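Local coordinates for protein D-alanyl-lipoteichoic acid synthetase (Streptococcus pneumoniae, PDB 3BMA) that probably takes part in the D-alanylation of lipoteichoic acids during cell-wall biogenesis, as a membrane-associated member of the DltD family, at residues V228-A233 and G353-L358; G243-F248 and F345-I350; E326-T331 and Y377-R382. The protein carries 1 engineered substitution. All blocks are in the same frame, centred on the assembly; numbering follows the deposited sequence. Where two conformers were deposited one is given.

Along the chain the six segments come in the order 228-233, 243-248, 326-331, 345-350, 353-358 and 377-382, so both segments of interaction 2 fall between those of interaction 1, while interaction 3 alternates with both. Interactions 1 and 2 have centres 11 Å apart and touch mainly through W354, whose indole packs on E245 and K347, and through G353, which packs on K347; together they join the successive helices 222-235 and 246-253 to the loop leading into helix 355-369 and to the first part of that helix. Interaction 3 lies about 35 Å from interaction 1 and 34 Å from interaction 2, centre to centre, beside strands 291-296 and 333-335 of the parallel sheet. The SGNH-hydrolase-like fold is thus tied together in two separate regions.

Interaction 1: V228-A233 and G353-L358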
ATOM      1  N   VAL C 228     -38.065 -50.636   8.561  1.00 58.15           N
ATOM      2  CA  VAL C 228     -36.780 -50.955   7.930  1.00 60.19           C
ATOM      3  C   VAL C 228     -35.605 -50.539   8.825  1.00 61.12           C
ATOM      4  O   VAL C 228     -34.580 -51.224   8.889  1.00 59.89           O
ATOM      5  CB  VAL C 228     -36.647 -50.289   6.530  1.00 59.07           C
ATOM      6  CG1 VAL C 228     -35.544 -50.955   5.714  1.00 61.97           C
ATOM      7  CG2 VAL C 228     -37.963 -50.359   5.770  1.00 57.97           C
ATOM      8  N   VAL C 229     -35.773 -49.421   9.524  1.00 61.26           N
ATOM      9  CA  VAL C 229     -34.731 -48.869  10.387  1.00 61.14           C
ATOM     10  C   VAL C 229     -34.653 -49.618  11.736  1.00 63.47           C
ATOM     11  O   VAL C 229     -33.570 -49.741  12.320  1.00 62.85           O
ATOM     12  CB  VAL C 229     -34.903 -47.325  10.541  1.00 59.80           C
ATOM     13  CG1 VAL C 229     -33.920 -46.749  11.511  1.00 57.01           C
ATOM     14  CG2 VAL C 229     -34.715 -46.638   9.194  1.00 62.49           C
ATOM     15  N   LYS C 230     -35.794 -50.137  12.198  1.00 65.44           N
ATOM     16  CA  LYS C 230     -35.879 -50.973  13.409  1.00 64.51           C
ATOM     17  C   LYS C 230     -35.081 -52.264  13.253  1.00 63.45           C
ATOM     18  O   LYS C 230     -34.397 -52.688  14.183  1.00 63.38           O
ATOM     19  CB  LYS C 230     -37.339 -51.334  13.710  1.00 65.53           C
ATOM     20  CG  LYS C 230     -37.647 -51.787  15.132  1.00 68.14           C
ATOM     21  CD  LYS C 230     -38.267 -50.656  15.940  1.00 76.88           C
ATOM     22  CE  LYS C 230     -39.349 -51.162  16.887  1.00 80.84           C
ATOM     23  NZ  LYS C 230     -38.802 -51.924  18.042  1.00 85.23           N
ATOM     24  N   ALA C 231     -35.184 -52.878  12.073  1.00 65.82           N
ATOM     25  CA  ALA C 231     -34.536 -54.158  11.774  1.00 64.92           C
ATOM     26  C   ALA C 231     -33.026 -54.022  11.611  1.00 64.76           C
ATOM     27  O   ALA C 231     -32.278 -54.950  11.925  1.00 67.45           O
ATOM     28  CB  ALA C 231     -35.153 -54.789  10.529  1.00 63.64           C
ATOM     29  N   ASP C 232     -32.594 -52.867  11.109  1.00 66.10           N
ATOM     30  CA  ASP C 232     -31.178 -52.536  10.972  1.00 65.63           C
ATOM     31  C   ASP C 232     -30.550 -52.314  12.348  1.00 63.22           C
ATOM     32  O   ASP C 232     -29.430 -52.754  12.608  1.00 58.66           O
ATOM     33  CB  ASP C 232     -31.018 -51.284  10.095  1.00 67.82           C
ATOM     34  CG  ASP C 232     -29.560 -50.910   9.847  1.00 74.78           C
ATOM     35  OD1 ASP C 232     -28.740 -51.815   9.575  1.00 78.35           O
ATOM     36  OD2 ASP C 232     -29.239 -49.702   9.909  1.00 70.87           O
ATOM     37  N   ALA C 233     -31.297 -51.648  13.224  1.00 63.67           N
ATOM     38  CA  ALA C 233     -30.837 -51.306  14.566  1.00 64.96           C
ATOM     39  C   ALA C 233     -30.764 -52.512  15.508  1.00 69.75           C
ATOM     40  O   ALA C 233     -29.866 -52.584  16.342  1.00 71.41           O
ATOM     41  CB  ALA C 233     -31.712 -50.212  15.160  1.00 64.43           C
ATOM     42  N   GLY C 353     -29.323 -41.242  16.075  1.00 37.68           N
ATOM     43  CA  GLY C 353     -29.236 -42.230  15.018  1.00 37.59           C
ATOM     44  C   GLY C 353     -30.508 -43.040  14.940  1.00 40.95           C
ATOM     45  O   GLY C 353     -31.337 -43.001  15.857  1.00 40.20           O
ATOM     46  N   TRP C 354     -30.643 -43.765  13.833  1.00 37.47           N
ATOM     47  CA  TRP C 354     -31.742 -44.699  13.583  1.00 43.62           C
ATOM     48  C   TRP C 354     -33.137 -44.084  13.742  1.00 46.33           C
ATOM     49  O   TRP C 354     -33.541 -43.251  12.932  1.00 53.22           O
ATOM     50  CB  TRP C 354     -31.582 -45.984  14.417  1.00 42.34           C
ATOM     51  CG  TRP C 354     -30.448 -46.883  13.975  1.00 37.63           C
ATOM     52  CD1 TRP C 354     -30.237 -47.387  12.722  1.00 36.41           C
ATOM     53  CD2 TRP C 354     -29.396 -47.408  14.798  1.00 40.94           C
ATOM     54  NE1 TRP C 354     -29.113 -48.181  12.709  1.00 37.81           N
ATOM     55  CE2 TRP C 354     -28.578 -48.213  13.970  1.00 33.90           C
ATOM     56  CE3 TRP C 354     -29.064 -47.274  16.157  1.00 42.44           C
ATOM     57  CZ2 TRP C 354     -27.447 -48.877  14.451  1.00 36.41           C
ATOM     58  CZ3 TRP C 354     -27.938 -47.937  16.636  1.00 42.26           C
ATOM     59  CH2 TRP C 354     -27.144 -48.731  15.782  1.00 40.38           C
ATOM     60  N   LEU C 355     -33.860 -44.490  14.782  1.00 45.98           N
ATOM     61  CA  LEU C 355     -35.206 -43.977  15.049  1.00 45.58           C
ATOM     62  C   LEU C 355     -35.183 -42.530  15.546  1.00 43.85           C
ATOM     63  O   LEU C 355     -36.163 -41.803  15.394  1.00 47.14           O
ATOM     64  CB  LEU C 355     -35.953 -44.885  16.039  1.00 42.42           C
ATOM     65  CG  LEU C 355     -36.927 -45.960  15.528  1.00 40.33           C
ATOM     66  CD1 LEU C 355     -36.332 -46.877  14.463  1.00 35.54           C
ATOM     67  CD2 LEU C 355     -37.461 -46.786  16.695  1.00 45.40           C
ATOM     68  N   GLY C 356     -34.052 -42.119  16.120  1.00 45.84           N
ATOM     69  CA  GLY C 356     -33.842 -40.733  16.545  1.00 39.75           C
ATOM     70  C   GLY C 356     -33.768 -39.751  15.390  1.00 37.10           C
ATOM     71  O   GLY C 356     -34.077 -38.572  15.554  1.00 37.56           O
ATOM     72  N   TRP C 357     -33.355 -40.240  14.222  1.00 37.92           N
ATOM     73  CA  TRP C 357     -33.375 -39.453  12.993  1.00 41.07           C
ATOM     74  C   TRP C 357     -34.792 -39.198  12.492  1.00 43.52           C
ATOM     75  O   TRP C 357     -35.054 -38.187  11.832  1.00 44.89           O
ATOM     76  CB  TRP C 357     -32.580 -40.144  11.887  1.00 39.43           C
ATOM     77  CG  TRP C 357     -31.072 -39.966  11.918  1.00 46.27           C
ATOM     78  CD1 TRP C 357     -30.142 -40.939  11.696  1.00 41.68           C
ATOM     79  CD2 TRP C 357     -30.328 -38.754  12.158  1.00 41.01           C
ATOM     80  NE1 TRP C 357     -28.875 -40.420  11.788  1.00 43.44           N
ATOM     81  CE2 TRP C 357     -28.958 -39.084  12.072  1.00 43.95           C
ATOM     82  CE3 TRP C 357     -30.684 -37.427  12.442  1.00 47.37           C
ATOM     83  CZ2 TRP C 357     -27.944 -38.139  12.260  1.00 37.84           C
ATOM     84  CZ3 TRP C 357     -29.674 -36.488  12.628  1.00 42.59           C
ATOM     85  CH2 TRP C 357     -28.322 -36.850  12.534  1.00 40.37           C
ATOM     86  N   LEU C 358     -35.696 -40.126  12.796  1.00 44.36           N
ATOM     87  CA  LEU C 358     -37.089 -40.029  12.371  1.00 39.67           C
ATOM     88  C   LEU C 358     -37.855 -38.998  13.183  1.00 37.13           C
ATOM     89  O   LEU C 358     -38.718 -38.298  12.646  1.00 40.26           O
ATOM     90  CB  LEU C 358     -37.769 -41.393  12.442  1.00 42.35           C
ATOM     91  CG  LEU C 358     -37.337 -42.401  11.375  1.00 44.97           C
ATOM     92  CD1 LEU C 358     -38.017 -43.725  11.618  1.00 48.88           C
ATOM     93  CD2 LEU C 358     -37.640 -41.888   9.965  1.00 45.75           C
TER
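W354 presents two different sides to helix 222-235: a ring face to A233 and the indole N-H to D232, in the turn leading into helix 355-369 in this SGNH-hydrolase-like fold. The A233 methyl makes a CH-pi contact, its CB 3.7 Å from the centroid of the five-membered ring of W354 and only 12° off the ring normal. The polar edge is used at the same time. W354 NE1 donates to D232 OD2 at 3.2 Å, with the acceptor close to the indole plane, whereas the N-H comes at OD2 from above the carboxylate plane. The two flat groups are accordingly turned 79° apart. In D232 a first torsion of -177°, with CG anti to the backbone N, brings OD2 within bonding distance of the indole N-H.

V229 packs against the W354 backbone: its CG1 lies 3.6 Å from W354 C and 3.8 Å from W354 CB. K347 adds a cation-pi contact to the same indole, and D56 OD1 accepts from the W354 backbone N. L355 divides its branches between two residues of the helix, with CD1 3.8 Å from V229 CG1 and CD2 4.0 Å from K230 CD.

Interaction 2: G243-F248 and F345-I350; sequences GMENYF and FMKDTI
The F248 ring lies over the CB of D348, which sits 3.5 Å from the ring centroid and 12° off the ring normal, a CH-pi contact almost centred on the face. F248 reaches this place because its CG is anti to the backbone N (chi1 -179°), which swings the phenyl out of the first turn of helix 246-253 toward the loop 345-350. The ring is also met by T349, whose CG2 comes obliquely to within 3.6 Å of F248 CZ.

One hydrogen bond joins the backbones. E245 N donates to K347 O at 3.2 Å, and E245 CB packs on the same oxygen. E245 occupies the N-cap position of helix 246-253, so this bond ties the residue just before the helix to the loop. The K347 side chain starts away from segment 243-248, and its CD is 4.3 Å from E245 CG. Its chain bends after CG and carries NZ to a salt bridge with D56; E245 OE1 remains 6.4 Å from K347 NZ, too far for an ion pair. M244, extended beyond CG, leans on W303 of helix 301-307 and lays its CG 4.1 Å from D348 O.

In D348 the CG stands between the backbone N and the carbonyl carbon (chi1 47°), folding the carboxylate over the residues that follow. OD1 accepts from I350 N at 3.1 Å and also from H351 N, so two backbone donors grip one oxygen. The first of these bonds defines an Asx turn, and the D348-T349-I350-H351 sequence is consistent with the Asp-x-x-His motif of block V in SGNH hydrolases.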
ATOM      1  N   GLY C 243     -27.917 -50.698  24.272  1.00 67.47           N
ATOM      2  CA  GLY C 243     -28.493 -50.131  23.051  1.00 65.74           C
ATOM      3  C   GLY C 243     -27.563 -49.446  22.067  1.00 64.36           C
ATOM      4  O   GLY C 243     -28.028 -48.791  21.134  1.00 68.07           O
ATOM      5  N   MET C 244     -26.255 -49.600  22.260  1.00 60.27           N
ATOM      6  CA  MET C 244     -25.267 -48.941  21.403  1.00 55.20           C
ATOM      7  C   MET C 244     -24.896 -49.785  20.193  1.00 57.15           C
ATOM      8  O   MET C 244     -25.096 -50.999  20.197  1.00 60.18           O
ATOM      9  CB  MET C 244     -24.007 -48.611  22.194  1.00 49.39           C
ATOM     10  CG  MET C 244     -24.224 -47.622  23.307  1.00 50.98           C
ATOM     11  SD  MET C 244     -22.733 -47.479  24.284  1.00 55.42           S
ATOM     12  CE  MET C 244     -23.379 -46.739  25.768  1.00 51.98           C
ATOM     13  N   GLU C 245     -24.345 -49.128  19.173  1.00 60.15           N
ATOM     14  CA  GLU C 245     -23.887 -49.787  17.948  1.00 62.18           C
ATOM     15  C   GLU C 245     -22.736 -50.750  18.241  1.00 62.43           C
ATOM     16  O   GLU C 245     -21.930 -50.498  19.139  1.00 61.56           O
ATOM     17  CB  GLU C 245     -23.444 -48.744  16.918  1.00 62.90           C
ATOM     18  CG  GLU C 245     -23.448 -49.242  15.476  1.00 74.08           C
ATOM     19  CD  GLU C 245     -22.259 -48.750  14.665  1.00 85.21           C
ATOM     20  OE1 GLU C 245     -21.707 -47.669  14.976  1.00 89.00           O
ATOM     21  OE2 GLU C 245     -21.876 -49.453  13.707  1.00 90.06           O
ATOM     22  N   ASN C 246     -22.679 -51.847  17.484  1.00 65.33           N
ATOM     23  CA  ASN C 246     -21.661 -52.891  17.648  1.00 67.02           C
ATOM     24  C   ASN C 246     -20.228 -52.387  17.501  1.00 67.63           C
ATOM     25  O   ASN C 246     -19.354 -52.739  18.297  1.00 66.58           O
ATOM     26  CB  ASN C 246     -21.904 -54.036  16.658  1.00 66.92           C
ATOM     27  CG  ASN C 246     -23.142 -54.853  16.992  1.00 65.89           C
ATOM     28  OD1 ASN C 246     -23.654 -54.812  18.113  1.00 57.60           O
ATOM     29  ND2 ASN C 246     -23.628 -55.607  16.012  1.00 65.30           N
ATOM     30  N   TYR C 247     -20.012 -51.554  16.485  1.00 70.43           N
ATOM     31  CA  TYR C 247     -18.698 -51.013  16.154  1.00 73.47           C
ATOM     32  C   TYR C 247     -18.205 -50.036  17.223  1.00 69.88           C
ATOM     33  O   TYR C 247     -17.032 -50.065  17.596  1.00 69.93           O
ATOM     34  CB  TYR C 247     -18.761 -50.316  14.795  1.00 80.92           C
ATOM     35  CG  TYR C 247     -17.722 -50.775  13.797  1.00 87.47           C
ATOM     36  CD1 TYR C 247     -17.944 -51.904  13.001  1.00 89.91           C
ATOM     37  CD2 TYR C 247     -16.529 -50.073  13.630  1.00 92.37           C
ATOM     38  CE1 TYR C 247     -16.995 -52.329  12.072  1.00 92.90           C
ATOM     39  CE2 TYR C 247     -15.571 -50.489  12.704  1.00 95.02           C
ATOM     40  CZ  TYR C 247     -15.811 -51.616  11.928  1.00 92.65           C
ATOM     41  OH  TYR C 247     -14.867 -52.030  11.012  1.00 87.16           O
ATOM     42  N   PHE C 248     -19.108 -49.188  17.717  1.00 67.29           N
ATOM     43  CA  PHE C 248     -18.778 -48.188  18.737  1.00 66.11           C
ATOM     44  C   PHE C 248     -18.507 -48.800  20.114  1.00 68.55           C
ATOM     45  O   PHE C 248     -17.591 -48.364  20.818  1.00 67.77           O
ATOM     46  CB  PHE C 248     -19.881 -47.126  18.848  1.00 60.70           C
ATOM     47  CG  PHE C 248     -19.588 -46.050  19.862  1.00 56.19           C
ATOM     48  CD1 PHE C 248     -18.810 -44.949  19.517  1.00 58.03           C
ATOM     49  CD2 PHE C 248     -20.080 -46.139  21.166  1.00 53.11           C
ATOM     50  CE1 PHE C 248     -18.530 -43.955  20.449  1.00 58.79           C
ATOM     51  CE2 PHE C 248     -19.804 -45.147  22.104  1.00 50.96           C
ATOM     52  CZ  PHE C 248     -19.027 -44.057  21.746  1.00 56.62           C
ATOM     53  N   PHE C 345     -33.168 -44.785  19.576  1.00 55.41           N
ATOM     54  CA  PHE C 345     -33.171 -43.335  19.388  1.00 53.64           C
ATOM     55  C   PHE C 345     -31.729 -42.855  19.240  1.00 54.35           C
ATOM     56  O   PHE C 345     -31.454 -41.821  18.627  1.00 51.93           O
ATOM     57  CB  PHE C 345     -33.824 -42.653  20.598  1.00 51.85           C
ATOM     58  CG  PHE C 345     -34.321 -41.257  20.326  1.00 53.69           C
ATOM     59  CD1 PHE C 345     -35.623 -41.047  19.883  1.00 51.05           C
ATOM     60  CD2 PHE C 345     -33.496 -40.150  20.529  1.00 51.90           C
ATOM     61  CE1 PHE C 345     -36.093 -39.764  19.636  1.00 49.77           C
ATOM     62  CE2 PHE C 345     -33.956 -38.859  20.277  1.00 50.23           C
ATOM     63  CZ  PHE C 345     -35.257 -38.666  19.828  1.00 54.38           C
ATOM     64  N   MET C 346     -30.812 -43.635  19.806  1.00 55.19           N
ATOM     65  CA  MET C 346     -29.415 -43.273  19.912  1.00 46.16           C
ATOM     66  C   MET C 346     -28.557 -44.224  19.085  1.00 48.12           C
ATOM     67  O   MET C 346     -28.826 -45.430  19.031  1.00 52.43           O
ATOM     68  CB  MET C 346     -29.008 -43.346  21.380  1.00 49.99           C
ATOM     69  CG  MET C 346     -28.148 -42.202  21.875  1.00 57.76           C
ATOM     70  SD  MET C 346     -29.090 -40.837  22.567  1.00 54.33           S
ATOM     71  CE  MET C 346     -29.198 -39.787  21.121  1.00 43.14           C
ATOM     72  N   LYS C 347     -27.538 -43.674  18.429  1.00 45.87           N
ATOM     73  CA  LYS C 347     -26.570 -44.477  17.680  1.00 47.89           C
ATOM     74  C   LYS C 347     -25.440 -44.934  18.608  1.00 48.94           C
ATOM     75  O   LYS C 347     -24.978 -46.074  18.525  1.00 49.29           O
ATOM     76  CB  LYS C 347     -26.021 -43.687  16.482  1.00 46.91           C
ATOM     77  CG  LYS C 347     -24.945 -44.407  15.658  1.00 52.86           C
ATOM     78  CD  LYS C 347     -25.514 -45.528  14.781  1.00 52.43           C
ATOM     79  CE  LYS C 347     -25.624 -45.109  13.318  1.00 54.21           C
ATOM     80  NZ  LYS C 347     -26.669 -44.081  13.091  1.00 49.78           N
ATOM     81  N   ASP C 348     -25.009 -44.036  19.490  1.00 50.89           N
ATOM     82  CA  ASP C 348     -23.979 -44.346  20.479  1.00 49.51           C
ATOM     83  C   ASP C 348     -24.292 -43.728  21.851  1.00 49.27           C
ATOM     84  O   ASP C 348     -25.412 -43.846  22.341  1.00 52.94           O
ATOM     85  CB  ASP C 348     -22.577 -43.967  19.963  1.00 52.03           C
ATOM     86  CG  ASP C 348     -22.512 -42.576  19.341  1.00 58.37           C
ATOM     87  OD1 ASP C 348     -22.897 -41.590  20.009  1.00 54.60           O
ATOM     88  OD2 ASP C 348     -22.044 -42.472  18.184  1.00 61.74           O
ATOM     89  N   THR C 349     -23.307 -43.087  22.468  1.00 47.15           N
ATOM     90  CA  THR C 349     -23.488 -42.471  23.780  1.00 47.70           C
ATOM     91  C   THR C 349     -24.152 -41.088  23.706  1.00 48.74           C
ATOM     92  O   THR C 349     -24.905 -40.706  24.607  1.00 48.26           O
ATOM     93  CB  THR C 349     -22.144 -42.391  24.572  1.00 48.90           C
ATOM     94  OG1 THR C 349     -22.318 -41.597  25.749  1.00 62.57           O
ATOM     95  CG2 THR C 349     -21.028 -41.772  23.735  1.00 46.36           C
ATOM     96  N   ILE C 350     -23.873 -40.347  22.633  1.00 44.41           N
ATOM     97  CA  ILE C 350     -24.238 -38.932  22.555  1.00 42.99           C
ATOM     98  C   ILE C 350     -24.890 -38.509  21.236  1.00 39.33           C
ATOM     99  O   ILE C 350     -25.463 -37.419  21.150  1.00 31.68           O
ATOM    100  CB  ILE C 350     -23.016 -38.007  22.841  1.00 41.77           C
ATOM    101  CG1 ILE C 350     -21.798 -38.439  22.011  1.00 44.63           C
ATOM    102  CG2 ILE C 350     -22.703 -37.963  24.346  1.00 41.50           C
ATOM    103  CD1 ILE C 350     -20.669 -37.427  21.980  1.00 46.29           C
TER

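Interaction 3: E326-T331 and Y377-R382; sequences ESQGFT and YHLNER
F330 and Y377 form an offset stack, their ring centroids 4.1 Å apart and their planes only 11° from parallel. The overlap is displaced: Y377 CE1 lies over the F330 face, offset toward its rim, 3.6 Å from F330 CE1. The two side chains leave their backbones at about a right angle to one another, yet the rings end up nearly parallel. At the edge of the tyrosine ring, near its plane, G329 O approaches Y377 CE1 to 3.5 Å, so the phenol is bordered by backbone on one rim as well as by F330 on a face.

Next to the stack, Q328 holds the loop 377-382 by two hydrogen bonds. H378 N donates to the backbone oxygen Q328 O at 2.9 Å, and N380 N donates to the side-chain oxygen Q328 OE1, also at 2.9 Å, with a nearly straight N-H...O angle of 164°. The backbone and side-chain oxygens of Q328 thus take the N-H groups of H378 and N380, two residues apart, and the extended side chain crosses L379 obliquely. Q328 OE1 also comes within 3.4 Å of L379 CD2, and Q328 CA makes a CA-H...O contact with H378 O.

Behind this first shell, Q328 OE1 has a second donor in Q279 NE2, while Q328 NE2 is used by Q324 O; the amide is therefore held at both ends. The backbone is set by the Schellman motif that closes helix 311-326, where G329 takes a positive phi of 111°. Y377 OH is hydrogen-bonded to V290 O, fixing the far end of the stacked ring.

Both rings pack on P292 of strand 291-296, while F330 meets F285 of helix 274-287, and S286 of the same helix is met by both Y377 and L379. The contact thereby lays the chain beyond helix 355-369 against the connection from helix 311-326 to strand 333-335.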
ATOM      1  N   GLU C 326     -34.432 -18.599  23.749  1.00 35.79           N
ATOM      2  CA  GLU C 326     -35.805 -18.081  23.770  1.00 36.71           C
ATOM      3  C   GLU C 326     -35.966 -16.653  24.281  1.00 36.29           C
ATOM      4  O   GLU C 326     -36.845 -15.935  23.803  1.00 41.07           O
ATOM      5  CB  GLU C 326     -36.738 -19.029  24.523  1.00 35.45           C
ATOM      6  CG  GLU C 326     -37.114 -20.249  23.709  1.00 46.55           C
ATOM      7  CD  GLU C 326     -37.882 -21.289  24.496  1.00 53.90           C
ATOM      8  OE1 GLU C 326     -37.388 -21.739  25.553  1.00 52.84           O
ATOM      9  OE2 GLU C 326     -38.981 -21.672  24.041  1.00 60.02           O
ATOM     10  N   SER C 327     -35.124 -16.233  25.224  1.00 33.40           N
ATOM     11  CA  SER C 327     -35.188 -14.858  25.737  1.00 35.18           C
ATOM     12  C   SER C 327     -34.688 -13.840  24.715  1.00 36.44           C
ATOM     13  O   SER C 327     -34.850 -12.634  24.897  1.00 40.90           O
ATOM     14  CB  SER C 327     -34.425 -14.704  27.057  1.00 36.65           C
ATOM     15  OG  SER C 327     -33.026 -14.764  26.859  1.00 37.19           O
ATOM     16  N   GLN C 328     -34.086 -14.343  23.643  1.00 37.14           N
ATOM     17  CA  GLN C 328     -33.559 -13.510  22.576  1.00 35.79           C
ATOM     18  C   GLN C 328     -34.387 -13.638  21.299  1.00 39.52           C
ATOM     19  O   GLN C 328     -34.167 -12.905  20.340  1.00 44.01           O
ATOM     20  CB  GLN C 328     -32.101 -13.870  22.306  1.00 39.35           C
ATOM     21  CG  GLN C 328     -31.154 -13.465  23.418  1.00 31.53           C
ATOM     22  CD  GLN C 328     -29.705 -13.717  23.065  1.00 37.07           C
ATOM     23  OE1 GLN C 328     -28.950 -12.779  22.811  1.00 37.13           O
ATOM     24  NE2 GLN C 328     -29.307 -14.987  23.045  1.00 21.40           N
ATOM     25  N   GLY C 329     -35.330 -14.576  21.293  1.00 34.17           N
ATOM     26  CA  GLY C 329     -36.281 -14.709  20.199  1.00 29.38           C
ATOM     27  C   GLY C 329     -36.119 -15.954  19.350  1.00 34.86           C
ATOM     28  O   GLY C 329     -36.755 -16.073  18.306  1.00 34.89           O
ATOM     29  N   PHE C 330     -35.265 -16.877  19.791  1.00 32.67           N
ATOM     30  CA  PHE C 330     -35.006 -18.113  19.056  1.00 34.04           C
ATOM     31  C   PHE C 330     -35.891 -19.192  19.659  1.00 36.78           C
ATOM     32  O   PHE C 330     -35.574 -19.738  20.718  1.00 38.92           O
ATOM     33  CB  PHE C 330     -33.527 -18.526  19.153  1.00 36.26           C
ATOM     34  CG  PHE C 330     -32.570 -17.570  18.485  1.00 28.18           C
ATOM     35  CD1 PHE C 330     -32.242 -17.721  17.140  1.00 20.75           C
ATOM     36  CD2 PHE C 330     -31.979 -16.535  19.207  1.00 20.72           C
ATOM     37  CE1 PHE C 330     -31.356 -16.841  16.513  1.00 27.53           C
ATOM     38  CE2 PHE C 330     -31.091 -15.652  18.591  1.00 18.56           C
ATOM     39  CZ  PHE C 330     -30.779 -15.808  17.244  1.00 21.68           C
ATOM     40  N   THR C 331     -37.005 -19.486  18.996  1.00 33.93           N
ATOM     41  CA  THR C 331     -38.029 -20.359  19.586  1.00 35.72           C
ATOM     42  C   THR C 331     -38.267 -21.651  18.811  1.00 32.37           C
ATOM     43  O   THR C 331     -39.088 -22.476  19.216  1.00 40.40           O
ATOM     44  CB  THR C 331     -39.380 -19.617  19.807  1.00 38.12           C
ATOM     45  OG1 THR C 331     -39.868 -19.113  18.557  1.00 43.95           O
ATOM     46  CG2 THR C 331     -39.227 -18.461  20.809  1.00 31.89           C
ATOM     47  N   TYR C 377     -35.092 -10.541  16.458  1.00 45.78           N
ATOM     48  CA  TYR C 377     -34.419 -11.011  17.663  1.00 40.68           C
ATOM     49  C   TYR C 377     -34.028  -9.840  18.559  1.00 42.89           C
ATOM     50  O   TYR C 377     -33.739  -8.747  18.073  1.00 47.52           O
ATOM     51  CB  TYR C 377     -33.183 -11.846  17.316  1.00 33.45           C
ATOM     52  CG  TYR C 377     -33.428 -12.997  16.357  1.00 27.65           C
ATOM     53  CD1 TYR C 377     -34.201 -14.096  16.729  1.00 26.62           C
ATOM     54  CD2 TYR C 377     -32.868 -12.991  15.083  1.00 21.96           C
ATOM     55  CE1 TYR C 377     -34.418 -15.158  15.839  1.00 17.37           C
ATOM     56  CE2 TYR C 377     -33.072 -14.044  14.194  1.00 22.19           C
ATOM     57  CZ  TYR C 377     -33.844 -15.121  14.580  1.00 23.89           C
ATOM     58  OH  TYR C 377     -34.047 -16.155  13.695  1.00 32.02           O
ATOM     59  N   HIS C 378     -34.027 -10.078  19.866  1.00 42.89           N
ATOM     60  CA  HIS C 378     -33.633  -9.064  20.837  1.00 48.09           C
ATOM     61  C   HIS C 378     -32.427  -9.558  21.635  1.00 50.38           C
ATOM     62  O   HIS C 378     -32.571 -10.229  22.662  1.00 51.88           O
ATOM     63  CB  HIS C 378     -34.814  -8.705  21.751  1.00 53.06           C
ATOM     64  CG  HIS C 378     -35.970  -8.086  21.026  1.00 61.76           C
ATOM     65  ND1 HIS C 378     -36.892  -8.830  20.320  1.00 64.68           N
ATOM     66  CD2 HIS C 378     -36.349  -6.793  20.892  1.00 63.66           C
ATOM     67  CE1 HIS C 378     -37.789  -8.021  19.783  1.00 64.45           C
ATOM     68  NE2 HIS C 378     -37.483  -6.780  20.117  1.00 68.98           N
ATOM     69  N   LEU C 379     -31.236  -9.220  21.143  1.00 50.72           N
ATOM     70  CA  LEU C 379     -29.984  -9.768  21.663  1.00 48.12           C
ATOM     71  C   LEU C 379     -29.586  -9.227  23.032  1.00 52.29           C
ATOM     72  O   LEU C 379     -29.668  -8.023  23.287  1.00 52.84           O
ATOM     73  CB  LEU C 379     -28.837  -9.548  20.668  1.00 44.93           C
ATOM     74  CG  LEU C 379     -28.846 -10.302  19.334  1.00 37.42           C
ATOM     75  CD1 LEU C 379     -27.693  -9.816  18.466  1.00 38.98           C
ATOM     76  CD2 LEU C 379     -28.770 -11.812  19.521  1.00 29.14           C
ATOM     77  N   ASN C 380     -29.159 -10.136  23.903  1.00 51.89           N
ATOM     78  CA  ASN C 380     -28.632  -9.772  25.211  1.00 53.68           C
ATOM     79  C   ASN C 380     -27.129 -10.010  25.237  1.00 53.21           C
ATOM     80  O   ASN C 380     -26.660 -11.129  25.005  1.00 52.85           O
ATOM     81  CB  ASN C 380     -29.339 -10.557  26.323  1.00 56.08           C
ATOM     82  CG  ASN C 380     -29.016 -10.036  27.723  1.00 50.04           C
ATOM     83  OD1 ASN C 380     -29.114 -10.774  28.701  1.00 54.41           O
ATOM     84  ND2 ASN C 380     -28.643  -8.764  27.824  1.00 57.07           N
ATOM     85  N   GLU C 381     -26.390  -8.944  25.534  1.00 54.68           N
ATOM     86  CA  GLU C 381     -24.934  -8.968  25.501  0.50 53.33           C
ATOM     87  C   GLU C 381     -24.332  -9.530  26.793  1.00 54.49           C
ATOM     88  O   GLU C 381     -23.129  -9.783  26.868  1.00 57.41           O
ATOM     89  CB  GLU C 381     -24.401  -7.561  25.217  0.50 52.91           C
ATOM     90  CG  GLU C 381     -23.382  -7.493  24.087  0.50 47.21           C
ATOM     91  CD  GLU C 381     -24.011  -7.315  22.704  0.50 49.02           C
ATOM     92  OE1 GLU C 381     -24.833  -8.160  22.281  0.50 32.84           O
ATOM     93  OE2 GLU C 381     -23.660  -6.325  22.026  0.50 48.56           O
ATOM     94  N   ARG C 382     -25.177  -9.730  27.804  1.00 54.19           N
ATOM     95  CA  ARG C 382     -24.750 -10.316  29.077  1.00 51.20           C
ATOM     96  C   ARG C 382     -24.483 -11.820  28.958  1.00 48.15           C
ATOM     97  O   ARG C 382     -23.898 -12.424  29.857  1.00 42.91           O
ATOM     98  CB  ARG C 382     -25.773 -10.030  30.181  1.00 54.22           C
ATOM     99  CG  ARG C 382     -25.609  -8.662  30.827  1.00 62.69           C
ATOM    100  CD  ARG C 382     -26.879  -8.212  31.531  1.00 80.42           C
ATOM    101  NE  ARG C 382     -26.764  -6.840  32.028  1.00 91.74           N
ATOM    102  CZ  ARG C 382     -27.773  -6.117  32.511  1.00 95.22           C
ATOM    103  NH1 ARG C 382     -29.001  -6.621  32.570  1.00 97.22           N
ATOM    104  NH2 ARG C 382     -27.554  -4.879  32.935  1.00 94.30           N
TER